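Local coordinates for protein short-chain-enoyl-CoA hydratase (Clostridium acetobutylicum, PDB 5Z7R) that catalyses the reversible hydration of crotonyl-CoA and other short-chain enoyl-CoA thioesters in butanoate metabolism, at residues A[117-130]-A[177-189]. Residues are numbered along the deposited sequence; the frame is centred on the assembly and turned at random.
Sequences MSCDIRIASSNARF and GLVNKVVEPSELM
Strand 121-125 pairs in parallel with the short strand 182-183, A124 opposite V182 and S125 opposite V183, through A124 N to K181 O (3.0 Å) and V183 N to A124 O (3.1 Å). N180 N to R122 O extends the pairing ahead of 182-183, and beyond 121-125, S126 N makes a weak bond to V183 O. R122 ties down the loop 177-181 ahead of strand 182-183: its NE reaches L178 O (2.8 Å) nearly along the C=O axis, though the bond is bent at the hydrogen, with the oxygen 17° out of the guanidinium plane. A bend at chi3 (-61°) turns that guanidinium back so that NH1 donates to C119 O and to A116 O, fixing its rotation. L178 then lies over one face of the F130 ring, its CD2 3.5 Å from F130 CD2, while V179 CG1 approaches F130 CZ obliquely at 3.6 Å and also meets A124 CB. On the side of I123, the CG1 branch runs alongside K181, tight at 3.5 Å to K181 CB, and CG2 slides past L188 CD1 on helix 188-201. At the far end, S126 OG donates to E184 OE2 (2.6 Å) from 50° above the carboxylate plane. N180 ND2 donates to Q160 OE1 and G156 O of the second subunit, so the I121/N180 end lies at a subunit interface. Within the chain, strand 182-183 is the outer strand of the mixed sheet beside 121-125, as expected for the beta-beta-alpha spiral core of the crotonase fold; M117, packed on L178, adjoins E114, the probable nucleophile.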
loop_
_atom_site.group_PDB
_atom_site.type_symbol
_atom_site.label_atom_id
_atom_site.label_comp_id
_atom_site.label_asym_id
_atom_site.label_seq_id
_atom_site.Cartn_x
_atom_site.Cartn_y
_atom_site.Cartn_z
ATOM N N MET A 117 10.111 13.907 -16.076
ATOM C CA MET A 117 9.042 13.382 -15.172
ATOM C C MET A 117 9.520 13.243 -13.754
ATOM O O MET A 117 8.707 13.135 -12.834
ATOM C CB MET A 117 8.563 12.039 -15.646
ATOM C CG MET A 117 7.883 12.147 -16.981
ATOM S SD MET A 117 6.895 10.761 -17.492
ATOM C CE MET A 117 8.058 9.531 -18.060
ATOM N N SER A 118 10.839 13.290 -13.569
ATOM C CA SER A 118 11.438 13.174 -12.259
ATOM C C SER A 118 11.619 14.496 -11.583
ATOM O O SER A 118 12.050 14.528 -10.447
ATOM C CB SER A 118 12.801 12.455 -12.345
ATOM O OG SER A 118 12.710 11.228 -13.076
ATOM N N CYS A 119 11.299 15.600 -12.248
ATOM C CA CYS A 119 11.226 16.911 -11.568
ATOM C C CYS A 119 9.833 17.212 -10.994
ATOM O O CYS A 119 8.833 16.590 -11.355
ATOM C CB CYS A 119 11.588 18.030 -12.543
ATOM S SG CYS A 119 13.118 17.766 -13.463
ATOM N N ASP A 120 9.783 18.167 -10.092
ATOM C CA ASP A 120 8.538 18.612 -9.512
ATOM C C ASP A 120 7.490 19.173 -10.526
ATOM O O ASP A 120 6.337 18.746 -10.523
ATOM C CB ASP A 120 8.857 19.652 -8.447
ATOM C CG ASP A 120 9.621 19.064 -7.288
ATOM O OD1 ASP A 120 9.032 18.223 -6.594
ATOM O OD2 ASP A 120 10.794 19.433 -7.065
ATOM N N ILE A 121 7.928 20.111 -11.385
ATOM C CA ILE A 121 7.098 20.873 -12.302
ATOM C C ILE A 121 7.688 20.805 -13.706
ATOM O O ILE A 121 8.885 21.020 -13.898
ATOM C CB ILE A 121 7.050 22.333 -11.834
ATOM C CG1 ILE A 121 6.265 22.431 -10.532
ATOM C CG2 ILE A 121 6.393 23.238 -12.862
ATOM C CD1 ILE A 121 6.655 23.608 -9.670
ATOM N N ARG A 122 6.870 20.495 -14.691
ATOM C CA ARG A 122 7.313 20.515 -16.068
ATOM C C ARG A 122 6.614 21.666 -16.786
ATOM O O ARG A 122 5.410 21.947 -16.587
ATOM C CB ARG A 122 6.950 19.224 -16.790
ATOM C CG ARG A 122 7.853 18.046 -16.460
ATOM C CD ARG A 122 7.177 16.664 -16.541
ATOM N NE ARG A 122 6.064 16.508 -15.611
ATOM C CZ ARG A 122 6.167 16.522 -14.296
ATOM N NH1 ARG A 122 7.349 16.683 -13.697
ATOM N NH2 ARG A 122 5.078 16.379 -13.559
ATOM N N ILE A 123 7.390 22.292 -17.658
ATOM C CA ILE A 123 6.970 23.410 -18.454
ATOM C C ILE A 123 7.703 23.209 -19.767
ATOM O O ILE A 123 8.795 22.659 -19.789
ATOM C CB ILE A 123 7.304 24.687 -17.656
ATOM C CG1 ILE A 123 6.016 25.406 -17.295
ATOM C CG2 ILE A 123 8.341 25.599 -18.291
ATOM C CD1 ILE A 123 5.872 25.588 -15.802
ATOM N N ALA A 124 7.083 23.558 -20.870
ATOM C CA ALA A 124 7.657 23.213 -22.156
ATOM C C ALA A 124 7.560 24.384 -23.101
ATOM O O ALA A 124 6.743 25.288 -22.869
ATOM C CB ALA A 124 6.944 22.027 -22.747
ATOM N N SER A 125 8.381 24.348 -24.161
ATOM C CA SER A 125 8.281 25.302 -25.272
ATOM C C SER A 125 7.555 24.655 -26.443
ATOM O O SER A 125 7.616 23.441 -26.639
ATOM C CB SER A 125 9.646 25.900 -25.690
ATOM O OG SER A 125 10.575 24.922 -26.117
ATOM N N SER A 126 6.844 25.471 -27.215
ATOM C CA SER A 126 5.849 24.936 -28.153
ATOM C C SER A 126 6.459 23.957 -29.149
ATOM O O SER A 126 5.746 23.186 -29.771
ATOM C CB SER A 126 5.076 26.073 -28.866
ATOM O OG SER A 126 5.931 26.853 -29.700
ATOM N N ASN A 127 7.777 24.015 -29.304
ATOM C CA ASN A 127 8.534 23.061 -30.126
ATOM C C ASN A 127 8.792 21.703 -29.468
ATOM O O ASN A 127 9.066 20.744 -30.169
ATOM C CB ASN A 127 9.867 23.671 -30.591
ATOM C CG ASN A 127 10.871 23.871 -29.460
ATOM O OD1 ASN A 127 12.024 23.431 -29.562
ATOM N ND2 ASN A 127 10.456 24.539 -28.388
ATOM N N ALA A 128 8.686 21.609 -28.142
ATOM C CA ALA A 128 9.015 20.347 -27.463
ATOM C C ALA A 128 8.207 19.182 -27.998
ATOM O O ALA A 128 7.126 19.359 -28.533
ATOM C CB ALA A 128 8.873 20.470 -25.953
ATOM N N ARG A 129 8.801 17.994 -27.909
ATOM C CA ARG A 129 8.115 16.718 -28.147
ATOM C C ARG A 129 8.397 15.737 -27.006
ATOM O O ARG A 129 9.467 15.766 -26.407
ATOM C CB ARG A 129 8.581 16.094 -29.453
ATOM C CG ARG A 129 8.400 16.996 -30.649
ATOM C CD ARG A 129 8.423 16.170 -31.913
ATOM N NE ARG A 129 7.716 16.834 -33.005
ATOM C CZ ARG A 129 6.867 16.225 -33.829
ATOM N NH1 ARG A 129 6.295 16.919 -34.799
ATOM N NH2 ARG A 129 6.573 14.928 -33.684
ATOM N N PHE A 130 7.440 14.866 -26.708
ATOM C CA PHE A 130 7.596 13.891 -25.620
ATOM C C PHE A 130 7.321 12.524 -26.165
ATOM O O PHE A 130 6.556 12.374 -27.100
ATOM C CB PHE A 130 6.656 14.164 -24.437
ATOM C CG PHE A 130 6.920 15.452 -23.750
ATOM C CD1 PHE A 130 6.485 16.645 -24.299
ATOM C CD2 PHE A 130 7.616 15.490 -22.568
ATOM C CE1 PHE A 130 6.732 17.843 -23.656
ATOM C CE2 PHE A 130 7.868 16.688 -21.930
ATOM C CZ PHE A 130 7.428 17.857 -22.462
ATOM N N GLY A 177 -1.767 16.723 -19.151
ATOM C CA GLY A 177 -1.135 17.067 -17.882
ATOM C C GLY A 177 0.347 16.691 -17.761
ATOM O O GLY A 177 0.935 16.899 -16.721
ATOM N N LEU A 178 0.961 16.141 -18.801
ATOM C CA LEU A 178 2.394 15.842 -18.745
ATOM C C LEU A 178 3.168 17.090 -18.375
ATOM O O LEU A 178 4.104 17.050 -17.541
ATOM C CB LEU A 178 2.884 15.307 -20.091
ATOM C CG LEU A 178 4.323 14.818 -20.100
ATOM C CD1 LEU A 178 4.610 13.888 -18.934
ATOM C CD2 LEU A 178 4.631 14.098 -21.408
ATOM N N VAL A 179 2.764 18.215 -19.003
ATOM C CA VAL A 179 3.262 19.537 -18.611
ATOM C C VAL A 179 2.162 20.428 -18.063
ATOM O O VAL A 179 0.999 20.214 -18.386
ATOM C CB VAL A 179 3.942 20.264 -19.777
ATOM C CG1 VAL A 179 5.191 19.489 -20.174
ATOM C CG2 VAL A 179 2.990 20.441 -20.972
ATOM N N ASN A 180 2.581 21.399 -17.234
ATOM C CA ASN A 180 1.760 22.445 -16.663
ATOM C C ASN A 180 1.576 23.695 -17.542
ATOM O O ASN A 180 0.646 24.448 -17.341
ATOM C CB ASN A 180 2.374 22.900 -15.351
ATOM C CG ASN A 180 2.382 21.824 -14.298
ATOM O OD1 ASN A 180 1.741 20.774 -14.436
ATOM N ND2 ASN A 180 3.104 22.087 -13.214
ATOM N N LYS A 181 2.489 23.945 -18.476
ATOM C CA LYS A 181 2.400 25.107 -19.369
ATOM C C LYS A 181 3.166 24.918 -20.651
ATOM O O LYS A 181 4.182 24.219 -20.715
ATOM C CB LYS A 181 2.998 26.333 -18.728
ATOM C CG LYS A 181 2.282 26.904 -17.531
ATOM C CD LYS A 181 2.708 28.362 -17.386
ATOM C CE LYS A 181 2.195 28.981 -16.096
ATOM N NZ LYS A 181 3.033 28.567 -14.936
ATOM N N VAL A 182 2.673 25.565 -21.687
ATOM C CA VAL A 182 3.413 25.695 -22.937
ATOM C C VAL A 182 3.579 27.199 -23.176
ATOM O O VAL A 182 2.665 27.968 -22.907
ATOM C CB VAL A 182 2.720 24.932 -24.069
ATOM C CG1 VAL A 182 3.534 24.964 -25.356
ATOM C CG2 VAL A 182 2.513 23.494 -23.626
ATOM N N VAL A 183 4.800 27.595 -23.540
ATOM C CA VAL A 183 5.177 28.961 -23.937
ATOM C C VAL A 183 6.016 28.806 -25.192
ATOM O O VAL A 183 6.279 27.676 -25.615
ATOM C CB VAL A 183 6.015 29.706 -22.887
ATOM C CG1 VAL A 183 5.238 29.921 -21.595
ATOM C CG2 VAL A 183 7.313 28.985 -22.596
ATOM N N GLU A 184 6.406 29.922 -25.810
ATOM C CA GLU A 184 7.258 29.873 -26.999
ATOM C C GLU A 184 8.697 29.784 -26.542
ATOM O O GLU A 184 9.011 30.186 -25.419
ATOM C CB GLU A 184 7.040 31.111 -27.882
ATOM C CG GLU A 184 5.692 31.113 -28.617
ATOM C CD GLU A 184 5.562 30.012 -29.668
ATOM O OE1 GLU A 184 6.311 30.022 -30.687
ATOM O OE2 GLU A 184 4.685 29.134 -29.481
ATOM N N PRO A 185 9.593 29.265 -27.394
ATOM C CA PRO A 185 11.016 29.246 -27.017
ATOM C C PRO A 185 11.459 30.511 -26.302
ATOM O O PRO A 185 11.926 30.445 -25.157
ATOM C CB PRO A 185 11.703 29.104 -28.351
ATOM C CG PRO A 185 10.751 28.237 -29.122
ATOM C CD PRO A 185 9.383 28.717 -28.739
ATOM N N SER A 186 11.234 31.669 -26.906
ATOM C CA SER A 186 11.753 32.886 -26.343
ATOM C C SER A 186 11.306 33.164 -24.905
ATOM O O SER A 186 12.027 33.860 -24.176
ATOM C CB SER A 186 11.384 34.080 -27.243
ATOM O OG SER A 186 11.781 35.291 -26.626
ATOM N N GLU A 187 10.122 32.669 -24.506
ATOM C CA GLU A 187 9.589 32.869 -23.152
ATOM C C GLU A 187 10.020 31.791 -22.098
ATOM O O GLU A 187 9.919 32.024 -20.894
ATOM C CB GLU A 187 8.063 32.901 -23.208
ATOM C CG GLU A 187 7.463 33.940 -24.154
ATOM C CD GLU A 187 5.925 33.944 -24.154
ATOM O OE1 GLU A 187 5.282 32.882 -23.967
ATOM O OE2 GLU A 187 5.340 35.024 -24.366
ATOM N N LEU A 188 10.484 30.626 -22.537
ATOM C CA LEU A 188 10.718 29.477 -21.613
ATOM C C LEU A 188 11.471 29.760 -20.289
ATOM O O LEU A 188 10.947 29.552 -19.188
ATOM C CB LEU A 188 11.410 28.350 -22.369
ATOM C CG LEU A 188 11.634 27.028 -21.619
ATOM C CD1 LEU A 188 10.425 26.711 -20.754
ATOM C CD2 LEU A 188 11.865 25.894 -22.590
ATOM N N MET A 189 12.697 30.239 -20.384
ATOM C CA MET A 189 13.492 30.452 -19.188
ATOM C C MET A 189 12.947 31.563 -18.315
ATOM O O MET A 189 13.076 31.493 -17.087
ATOM C CB MET A 189 14.947 30.720 -19.558
ATOM C CG MET A 189 15.677 29.467 -20.044
ATOM S SD MET A 189 15.930 28.159 -18.781
ATOM C CE MET A 189 16.380 29.127 -17.331
#